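Local atomic coordinates of probable dipeptidase (Pseudomonas aeruginosa, PDB entry 3B40), a protein that probably hydrolyses dipeptides as a metal-dependent peptidase of the membrane dipeptidase (M19) family. Residues 26-32 with 356-362; 168-173 with 186-192; 240-244 with 297-301. The protein carries 11 engineered substitutions. One frame throughout, in Å; residues are numbered along the deposited sequence.

Contact 1 of 3, residues 26-32 with 356-362; sequences DSRITVP and ISSDFND. Engineered in segment 26-32: Val31 (natural residue Ile).
Arg28 meets Asp359 and Asp362 at a slant: its guanidinium plane is turned 53° from the Asp359 carboxylate, NE stands 3.5 Å from Asp359 OD1, and the salt bridge from NH2 to Asp362 OD2, an oxygen also hydrogen-bonded to Tyr165 OH, is long. Water 3 lies over one face of the group; waters 1 and 2 sit in plane at its edge, both taking hydrogen bonds from NH2. The Phe360 ring has Ser358 CB over one face and Ile29 CD1 at its edge, and packs edge-to-face with Trp369. Asp26, its CG anti to the backbone N (chi1 180°), crosses the seam, offering, as aspartate can, two oxygens to three donors. Its OD2 receives Ser358 OG at a short 2.5 Å on the syn lone pair, while Ser358 N (3.1 Å) and Arg28 N (3.0 Å) grip OD1 from opposite faces, the latter in an Asx turn. Serine's short hydroxyl also accepts from Phe360 N, an ST turn. Thr30 N donates almost straight (173°) to Phe360 O, and Asn361 ND2 donates to Thr30 O at 3.0 Å. Backbone bonds tie Asp26 to strand 62-68 and Ser357 to strand 261-265, where the first and last barrel strands meet.

Contact 2 of 3, residues 168-173 with 186-192; sequences NNDWAD and DALGGLS. Engineered in segment 168-173: Ala172 (natural residue Ser).
Asp173 meets Leu188 and Gly190 by reaching over to segment 186-192, spending both carboxylate oxygens on backbone N-H groups. OD1 takes Leu188 N on its syn lone pair at 2.8 Å, in a fairly straight bond (162°). OD2 takes Gly190 N at 2.9 Å, this donor standing about 50° out of the carboxylate plane. A chi1 of -61° sets the group beside its own backbone N and aims it at these donors. Aspartate suits the place because its short chain offers two acceptors to a curled backbone. Within 168-173, Asn169 OD1 accepts from Trp171 N, an Asx turn, and from Ala172 N. Outside the pair, Gln221 clasps Gly189 O and Leu191 N from helix 216-225. Asp186 brings a second negative charge, its OD1 4.5 Å from Asp173 OD2; water 5 donates to both oxygens and probably eases the repulsion.

Backbone bonds make a single antiparallel bridge. Asp173 N donates to Gly190 O (3.0 Å) and Ser192 N to Trp171 O (3.2 Å), bracketing Ala172 and Leu191 as a non-hydrogen-bonded pair. Gly190 adopts backbone angles at which a CB would collide with the preceding carbonyl, and Gly189 closes the type I turn from Asp186 with positive phi.

The apolar contact is small: CB of the engineered Ala172 touches Leu191 CD2 at 3.8 Å. Separately, Leu188 CD1 rests on the backbone carbonyl of Asn169, 3.5 Å from Asn169 O.

The hydroxyl of Ser192 works in two directions: it donates to Asp170 O at 2.7 Å, on an in-plane lone pair, and accepts from Gly195 N. That is the N-cap of helix 193-205, and the whole arrangement is a folded beta-alpha loop, joining barrel strand 160-162 to the helix that follows it.

Contact 3 of 3, residues 240-244 with 297-301; sequences LVDIK and LDYAL
Lys244 N donates to Asp298 OD1 at 2.8 Å, with an N-H...O angle of 162°, meeting the oxygen on its syn side and only 15° out of the carboxylate plane. Aspartate suits the place because its short chain brings an acceptor close to this backbone N-H. The same oxygen lies 3.2 Å from Ile243 CA, so the carboxylate is nestled against the backbone where the two residues join. Lysine contributes its aliphatic chain as well: extended beyond CG, it crosses Asp298 at about a right angle, and CG passes 3.7 Å from OD2. The opposite charges are not in contact, though the ammonium could still favour the charged form of the aspartate from a distance. Water 7 donates to Asp298 OD2, and water 6 accepts from Leu297 N.

These residues join a beta-alpha loop of the barrel, between strand 230-235 and helix 249-257, to the long excursion inserted between strand 261-265 and the last strand, 354-357. Within that excursion, Leu297 O accepts from both Ala300 N and Leu301 N on one face of its plane, curling 297-301 into a compact turn whose leucines face the other segment.

Beneath the polar pair lies a row of branched hydrocarbon, the residue type that suits the more buried side of the contact. Ile243 holds CG1 between its backbone N and carbonyl carbon (chi1 51°), a sterically hindered rotamer. CG2 presses mainly on Leu297 CB at 3.5 Å, tighter than ordinary van der Waals contact, whereas CD1 reaches Leu301 CD1 at 3.7 Å. Val241 CG1 meets Leu297 CD1 at 3.6 Å, their side chains crossing at about a right angle. Tyr270 of helix 268-271 packs on Ile243, and Leu279 of helix 276-288 on Leu297.

In the fold
Contact 1 lies near the centre of the fold, where the first and last strands of the TIM-barrel sheet come together; its segments are 324 residues apart and enclose the other two contacts. Contact 2 comes next, in the loop between strand 160-162 and helix 193-205, and contact 3 follows in series, beyond strand 230-235. Centre to centre, contact 1 is about 25 Å from contact 2 and 20 Å from contact 3, and these two are about 21 Å apart; none touch. Segments 168-173 and 240-244 follow barrel strands, at the end where TIM-barrel enzymes characteristically carry active sites. Contact 1 joins strands where the barrel closes; contacts 2 and 3 tie together loops outside it.

Contact 1 of 3, residues 26-32 with 356-362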
loop_
_atom_site.group_PDB
_atom_site.type_symbol
_atom_site.label_atom_id
_atom_site.label_comp_id
_atom_site.label_asym_id
_atom_site.label_seq_id
_atom_site.Cartn_x
_atom_site.Cartn_y
_atom_site.Cartn_z
ATOM N N ASP A 26 -8.986 -5.562 -1.189
ATOM C CA ASP A 26 -8.202 -4.419 -0.707
ATOM C C ASP A 26 -6.727 -4.760 -0.939
ATOM O O ASP A 26 -6.197 -5.681 -0.322
ATOM C CB ASP A 26 -8.512 -4.202 0.775
ATOM C CG ASP A 26 -7.744 -3.022 1.395
ATOM O OD1 ASP A 26 -6.687 -2.599 0.868
ATOM O OD2 ASP A 26 -8.197 -2.531 2.443
ATOM N N SER A 27 -6.077 -4.023 -1.841
ATOM C CA SER A 27 -4.741 -4.374 -2.294
ATOM C C SER A 27 -3.648 -4.003 -1.321
ATOM O O SER A 27 -2.471 -4.164 -1.638
ATOM C CB SER A 27 -4.448 -3.778 -3.695
ATOM O OG SER A 27 -4.697 -2.384 -3.695
ATOM N N ARG A 28 -4.002 -3.487 -0.138
ATOM C CA ARG A 28 -2.960 -3.093 0.820
ATOM C C ARG A 28 -3.413 -3.016 2.290
ATOM O O ARG A 28 -3.974 -2.023 2.739
ATOM C CB ARG A 28 -2.270 -1.793 0.362
ATOM C CG ARG A 28 -1.238 -1.249 1.336
ATOM C CD ARG A 28 0.077 -1.983 1.200
ATOM N NE ARG A 28 1.088 -1.359 2.061
ATOM C CZ ARG A 28 1.862 -2.027 2.916
ATOM N NH1 ARG A 28 1.757 -3.365 3.032
ATOM N NH2 ARG A 28 2.732 -1.342 3.650
ATOM N N ILE A 29 -3.181 -4.106 3.004
ATOM C CA ILE A 29 -3.313 -4.183 4.449
ATOM C C ILE A 29 -2.037 -4.786 5.036
ATOM O O ILE A 29 -1.472 -5.759 4.517
ATOM C CB ILE A 29 -4.567 -5.009 4.902
ATOM C CG1 ILE A 29 -5.826 -4.448 4.242
ATOM C CG2 ILE A 29 -4.687 -5.056 6.484
ATOM C CD1 ILE A 29 -7.119 -5.212 4.549
ATOM N N THR A 30 -1.553 -4.148 6.088
ATOM C CA THR A 30 -0.327 -4.584 6.723
ATOM C C THR A 30 -0.651 -5.667 7.713
ATOM O O THR A 30 -1.695 -5.618 8.387
ATOM C CB THR A 30 0.382 -3.400 7.428
ATOM O OG1 THR A 30 0.900 -2.540 6.433
ATOM C CG2 THR A 30 1.528 -3.855 8.345
ATOM N N VAL A 31 0.237 -6.653 7.788
ATOM C CA VAL A 31 0.192 -7.692 8.842
ATOM C C VAL A 31 1.050 -7.221 10.042
ATOM O O VAL A 31 2.281 -7.082 9.908
ATOM C CB VAL A 31 0.763 -9.052 8.308
ATOM C CG1 VAL A 31 0.616 -10.188 9.363
ATOM C CG2 VAL A 31 0.143 -9.444 6.971
ATOM N N PRO A 32 0.408 -6.973 11.219
ATOM C CA PRO A 32 1.104 -6.632 12.472
ATOM C C PRO A 32 1.928 -7.830 12.913
ATOM O O PRO A 32 1.465 -8.979 12.806
ATOM C CB PRO A 32 -0.056 -6.390 13.467
ATOM C CG PRO A 32 -1.264 -6.105 12.584
ATOM C CD PRO A 32 -1.050 -7.038 11.420
ATOM N N ILE A 356 -9.077 0.110 -5.364
ATOM C CA ILE A 356 -9.248 0.734 -4.049
ATOM C C ILE A 356 -8.341 0.005 -3.083
ATOM O O ILE A 356 -8.159 -1.202 -3.190
ATOM C CB ILE A 356 -10.750 0.627 -3.523
ATOM C CG1 ILE A 356 -11.738 1.194 -4.556
ATOM C CG2 ILE A 356 -10.914 1.351 -2.148
ATOM C CD1 ILE A 356 -13.227 0.815 -4.290
ATOM N N SER A 357 -7.773 0.737 -2.138
ATOM C CA SER A 357 -6.921 0.132 -1.100
ATOM C C SER A 357 -7.011 1.009 0.127
ATOM O O SER A 357 -7.375 2.163 0.002
ATOM C CB SER A 357 -5.489 -0.029 -1.562
ATOM O OG SER A 357 -4.859 1.207 -1.831
ATOM N N SER A 358 -6.695 0.461 1.295
ATOM C CA SER A 358 -6.806 1.195 2.572
ATOM C C SER A 358 -5.526 1.715 3.210
ATOM O O SER A 358 -5.502 2.825 3.799
ATOM C CB SER A 358 -7.470 0.291 3.603
ATOM O OG SER A 358 -6.772 -0.929 3.758
ATOM N N ASP A 359 -4.471 0.926 3.078
ATOM C CA ASP A 359 -3.240 1.075 3.879
ATOM C C ASP A 359 -3.573 0.817 5.353
ATOM O O ASP A 359 -2.901 1.323 6.244
ATOM C CB ASP A 359 -2.586 2.440 3.702
ATOM C CG ASP A 359 -1.049 2.349 3.490
ATOM O OD1 ASP A 359 -0.418 1.288 3.759
ATOM O OD2 ASP A 359 -0.468 3.377 3.058
ATOM N N PHE A 360 -4.582 -0.023 5.585
ATOM C CA PHE A 360 -4.947 -0.382 6.947
ATOM C C PHE A 360 -3.720 -0.950 7.668
ATOM O O PHE A 360 -2.881 -1.605 7.057
ATOM C CB PHE A 360 -6.145 -1.362 6.994
ATOM C CG PHE A 360 -7.530 -0.703 6.813
ATOM C CD1 PHE A 360 -7.792 0.592 7.273
ATOM C CD2 PHE A 360 -8.553 -1.399 6.169
ATOM C CE1 PHE A 360 -9.036 1.181 7.095
ATOM C CE2 PHE A 360 -9.804 -0.828 5.993
ATOM C CZ PHE A 360 -10.047 0.477 6.439
ATOM N N ASN A 361 -3.650 -0.720 8.979
ATOM C CA ASN A 361 -2.528 -1.158 9.847
ATOM C C ASN A 361 -1.166 -0.520 9.523
ATOM O O ASN A 361 -0.170 -0.892 10.118
ATOM C CB ASN A 361 -2.391 -2.701 9.954
ATOM C CG ASN A 361 -3.584 -3.374 10.635
ATOM O OD1 ASN A 361 -4.261 -2.802 11.523
ATOM N ND2 ASN A 361 -3.854 -4.599 10.220
ATOM N N ASP A 362 -1.117 0.438 8.595
ATOM C CA ASP A 362 0.074 1.268 8.467
ATOM C C ASP A 362 -0.345 2.732 8.329
ATOM O O ASP A 362 0.284 3.480 7.611
ATOM C CB ASP A 362 1.005 0.787 7.327
ATOM C CG ASP A 362 2.449 1.359 7.433
ATOM O OD1 ASP A 362 2.916 1.704 8.538
ATOM O OD2 ASP A 362 3.132 1.467 6.386
HETATM O O HOH W 1 2.450 1.566 3.095
HETATM O O HOH W 2 4.478 -1.448 6.031
HETATM O O HOH W 3 -0.843 -1.105 5.004
#

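Contact 2 of 3, residues 168-173 with 186-192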
loop_
_atom_site.group_PDB
_atom_site.type_symbol
_atom_site.label_atom_id
_atom_site.label_comp_id
_atom_site.label_asym_id
_atom_site.label_seq_id
_atom_site.Cartn_x
_atom_site.Cartn_y
_atom_site.Cartn_z
ATOM N N ASN A 168 15.644 4.396 0.307
ATOM C CA ASN A 168 16.200 3.802 -0.908
ATOM C C ASN A 168 16.626 2.388 -0.593
ATOM O O ASN A 168 16.902 2.068 0.563
ATOM C CB ASN A 168 17.437 4.576 -1.389
ATOM C CG ASN A 168 17.107 5.960 -1.948
ATOM O OD1 ASN A 168 15.999 6.213 -2.412
ATOM N ND2 ASN A 168 18.100 6.857 -1.947
ATOM N N ASN A 169 16.698 1.529 -1.605
ATOM C CA ASN A 169 17.382 0.251 -1.415
ATOM C C ASN A 169 18.219 -0.050 -2.658
ATOM O O ASN A 169 18.225 0.753 -3.612
ATOM C CB ASN A 169 16.373 -0.890 -1.094
ATOM C CG ASN A 169 15.442 -1.175 -2.238
ATOM O OD1 ASN A 169 15.883 -1.555 -3.350
ATOM N ND2 ASN A 169 14.141 -1.011 -1.995
ATOM N N ASP A 170 18.938 -1.176 -2.642
ATOM C CA ASP A 170 19.925 -1.476 -3.700
ATOM C C ASP A 170 19.343 -1.900 -5.046
ATOM O O ASP A 170 20.069 -2.029 -6.014
ATOM C CB ASP A 170 20.935 -2.522 -3.227
ATOM C CG ASP A 170 21.779 -2.016 -2.066
ATOM O OD1 ASP A 170 21.998 -0.794 -1.943
ATOM O OD2 ASP A 170 22.209 -2.833 -1.269
ATOM N N TRP A 171 18.038 -2.112 -5.095
ATOM C CA TRP A 171 17.312 -2.464 -6.335
ATOM C C TRP A 171 16.596 -1.271 -6.983
ATOM O O TRP A 171 16.494 -1.185 -8.204
ATOM C CB TRP A 171 16.271 -3.540 -6.008
ATOM C CG TRP A 171 16.839 -4.908 -5.732
ATOM C CD1 TRP A 171 18.110 -5.206 -5.296
ATOM C CD2 TRP A 171 16.175 -6.175 -5.914
ATOM N NE1 TRP A 171 18.256 -6.581 -5.160
ATOM C CE2 TRP A 171 17.084 -7.193 -5.526
ATOM C CE3 TRP A 171 14.895 -6.543 -6.333
ATOM C CZ2 TRP A 171 16.751 -8.561 -5.565
ATOM C CZ3 TRP A 171 14.562 -7.899 -6.366
ATOM C CH2 TRP A 171 15.487 -8.889 -5.988
ATOM N N ALA A 172 16.067 -0.373 -6.155
ATOM C CA ALA A 172 15.243 0.726 -6.647
ATOM C C ALA A 172 15.338 1.917 -5.705
ATOM O O ALA A 172 15.369 1.733 -4.473
ATOM C CB ALA A 172 13.787 0.259 -6.720
ATOM N N ASP A 173 15.332 3.125 -6.271
ATOM C CA ASP A 173 15.177 4.373 -5.483
ATOM C C ASP A 173 13.737 4.533 -4.978
ATOM O O ASP A 173 12.779 4.198 -5.678
ATOM C CB ASP A 173 15.517 5.627 -6.296
ATOM C CG ASP A 173 16.971 5.660 -6.801
ATOM O OD1 ASP A 173 17.875 5.046 -6.183
ATOM O OD2 ASP A 173 17.205 6.322 -7.842
ATOM N N ASP A 186 17.045 9.889 -5.667
ATOM C CA ASP A 186 17.385 9.295 -6.949
ATOM C C ASP A 186 18.829 8.755 -7.033
ATOM O O ASP A 186 19.438 8.874 -8.068
ATOM C CB ASP A 186 17.131 10.288 -8.091
ATOM C CG ASP A 186 15.725 10.872 -8.072
ATOM O OD1 ASP A 186 14.745 10.090 -8.142
ATOM O OD2 ASP A 186 15.611 12.112 -8.022
ATOM N N ALA A 187 19.330 8.120 -5.966
ATOM C CA ALA A 187 20.720 7.651 -5.873
ATOM C C ALA A 187 21.142 6.744 -7.026
ATOM O O ALA A 187 22.236 6.884 -7.574
ATOM C CB ALA A 187 20.970 6.947 -4.521
ATOM N N LEU A 188 20.274 5.797 -7.372
ATOM C CA LEU A 188 20.494 4.890 -8.497
ATOM C C LEU A 188 20.176 5.454 -9.876
ATOM O O LEU A 188 20.498 4.813 -10.897
ATOM C CB LEU A 188 19.645 3.608 -8.300
ATOM C CG LEU A 188 20.008 2.753 -7.067
ATOM C CD1 LEU A 188 19.022 1.603 -6.937
ATOM C CD2 LEU A 188 21.476 2.248 -7.178
ATOM N N GLY A 189 19.469 6.583 -9.937
ATOM C CA GLY A 189 18.839 6.996 -11.202
ATOM C C GLY A 189 17.611 6.173 -11.621
ATOM O O GLY A 189 17.239 6.135 -12.804
ATOM N N GLY A 190 16.952 5.542 -10.652
ATOM C CA GLY A 190 15.763 4.706 -10.932
ATOM C C GLY A 190 16.026 3.319 -10.380
ATOM O O GLY A 190 16.093 3.155 -9.154
ATOM N N LEU A 191 16.230 2.349 -11.282
ATOM C CA LEU A 191 16.690 0.991 -10.930
ATOM C C LEU A 191 18.213 0.747 -11.091
ATOM O O LEU A 191 18.848 1.297 -11.997
ATOM C CB LEU A 191 15.953 -0.042 -11.761
ATOM C CG LEU A 191 14.418 0.039 -11.778
ATOM C CD1 LEU A 191 13.925 -0.904 -12.816
ATOM C CD2 LEU A 191 13.829 -0.344 -10.433
ATOM N N SER A 192 18.778 -0.103 -10.219
ATOM C CA SER A 192 20.148 -0.588 -10.392
ATOM C C SER A 192 20.119 -1.653 -11.485
ATOM O O SER A 192 19.025 -2.065 -11.922
ATOM C CB SER A 192 20.692 -1.165 -9.076
ATOM O OG SER A 192 20.002 -2.357 -8.682
HETATM O O HOH W 4 15.273 8.469 -4.165
HETATM O O HOH W 5 15.061 7.592 -8.960
#

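Contact 3 of 3, residues 240-244 with 297-301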
loop_
_atom_site.group_PDB
_atom_site.type_symbol
_atom_site.label_atom_id
_atom_site.label_comp_id
_atom_site.label_asym_id
_atom_site.label_seq_id
_atom_site.Cartn_x
_atom_site.Cartn_y
_atom_site.Cartn_z
ATOM N N LEU A 240 -4.536 15.916 -6.075
ATOM C CA LEU A 240 -5.064 16.123 -4.728
ATOM C C LEU A 240 -4.052 16.669 -3.724
ATOM O O LEU A 240 -4.331 17.631 -3.023
ATOM C CB LEU A 240 -5.734 14.853 -4.188
ATOM C CG LEU A 240 -7.107 14.642 -4.887
ATOM C CD1 LEU A 240 -6.940 13.889 -6.224
ATOM C CD2 LEU A 240 -8.115 13.949 -3.967
ATOM N N VAL A 241 -2.898 16.031 -3.631
ATOM C CA VAL A 241 -1.848 16.460 -2.714
ATOM C C VAL A 241 -0.575 16.282 -3.520
ATOM O O VAL A 241 -0.294 15.200 -4.099
ATOM C CB VAL A 241 -1.812 15.630 -1.414
ATOM C CG1 VAL A 241 -0.627 16.062 -0.502
ATOM C CG2 VAL A 241 -3.145 15.755 -0.646
ATOM N N ASP A 242 0.157 17.375 -3.613
ATOM C CA ASP A 242 1.315 17.431 -4.473
ATOM C C ASP A 242 2.544 17.016 -3.666
ATOM O O ASP A 242 3.293 17.834 -3.150
ATOM C CB ASP A 242 1.419 18.833 -5.106
ATOM C CG ASP A 242 2.437 18.894 -6.238
ATOM O OD1 ASP A 242 2.792 17.845 -6.824
ATOM O OD2 ASP A 242 2.917 20.005 -6.514
ATOM N N ILE A 243 2.735 15.705 -3.556
ATOM C CA ILE A 243 3.828 15.123 -2.816
ATOM C C ILE A 243 4.417 14.059 -3.740
ATOM O O ILE A 243 3.706 13.521 -4.590
ATOM C CB ILE A 243 3.361 14.505 -1.443
ATOM C CG1 ILE A 243 2.169 13.567 -1.625
ATOM C CG2 ILE A 243 3.039 15.602 -0.415
ATOM C CD1 ILE A 243 1.780 12.744 -0.294
ATOM N N LYS A 244 5.706 13.779 -3.588
ATOM C CA LYS A 244 6.424 12.786 -4.421
ATOM C C LYS A 244 5.889 11.379 -4.279
ATOM O O LYS A 244 5.931 10.623 -5.244
ATOM C CB LYS A 244 7.926 12.837 -4.122
ATOM C CG LYS A 244 8.479 14.176 -4.566
ATOM C CD LYS A 244 9.950 14.392 -4.392
ATOM C CE LYS A 244 10.193 15.856 -4.872
ATOM N NZ LYS A 244 11.617 16.267 -4.917
ATOM N N LEU A 297 4.830 19.761 0.899
ATOM C CA LEU A 297 4.413 18.837 1.958
ATOM C C LEU A 297 5.322 17.640 2.179
ATOM O O LEU A 297 5.111 16.888 3.123
ATOM C CB LEU A 297 2.976 18.368 1.700
ATOM C CG LEU A 297 1.894 19.422 1.879
ATOM C CD1 LEU A 297 0.548 18.876 1.361
ATOM C CD2 LEU A 297 1.799 19.798 3.354
ATOM N N ASP A 298 6.326 17.451 1.317
ATOM C CA ASP A 298 7.133 16.237 1.388
ATOM C C ASP A 298 7.839 16.061 2.737
ATOM O O ASP A 298 7.920 14.945 3.273
ATOM C CB ASP A 298 8.145 16.193 0.256
ATOM C CG ASP A 298 7.502 16.032 -1.097
ATOM O OD1 ASP A 298 6.656 15.141 -1.279
ATOM O OD2 ASP A 298 7.865 16.794 -2.001
ATOM N N TYR A 299 8.337 17.170 3.284
ATOM C CA TYR A 299 9.054 17.144 4.559
ATOM C C TYR A 299 8.146 17.458 5.744
ATOM O O TYR A 299 8.627 17.545 6.879
ATOM C CB TYR A 299 10.211 18.149 4.550
ATOM C CG TYR A 299 11.274 17.923 3.479
ATOM C CD1 TYR A 299 11.405 16.691 2.824
ATOM C CD2 TYR A 299 12.181 18.940 3.171
ATOM C CE1 TYR A 299 12.378 16.508 1.846
ATOM C CE2 TYR A 299 13.167 18.772 2.210
ATOM C CZ TYR A 299 13.260 17.563 1.555
ATOM O OH TYR A 299 14.232 17.411 0.627
ATOM N N ALA A 300 6.855 17.672 5.459
ATOM C CA ALA A 300 5.841 17.886 6.474
ATOM C C ALA A 300 5.349 16.534 6.952
ATOM O O ALA A 300 5.021 16.368 8.132
ATOM C CB ALA A 300 4.663 18.678 5.908
ATOM N N LEU A 301 5.284 15.573 6.027
ATOM C CA LEU A 301 4.647 14.267 6.309
ATOM C C LEU A 301 5.628 13.246 6.836
ATOM O O LEU A 301 5.244 12.167 7.275
ATOM C CB LEU A 301 3.927 13.736 5.059
ATOM C CG LEU A 301 2.830 14.618 4.452
ATOM C CD1 LEU A 301 2.293 14.010 3.152
ATOM C CD2 LEU A 301 1.681 14.838 5.433
HETATM O O HOH W 6 3.842 19.759 -1.751
HETATM O O HOH W 7 6.570 17.694 -4.235
#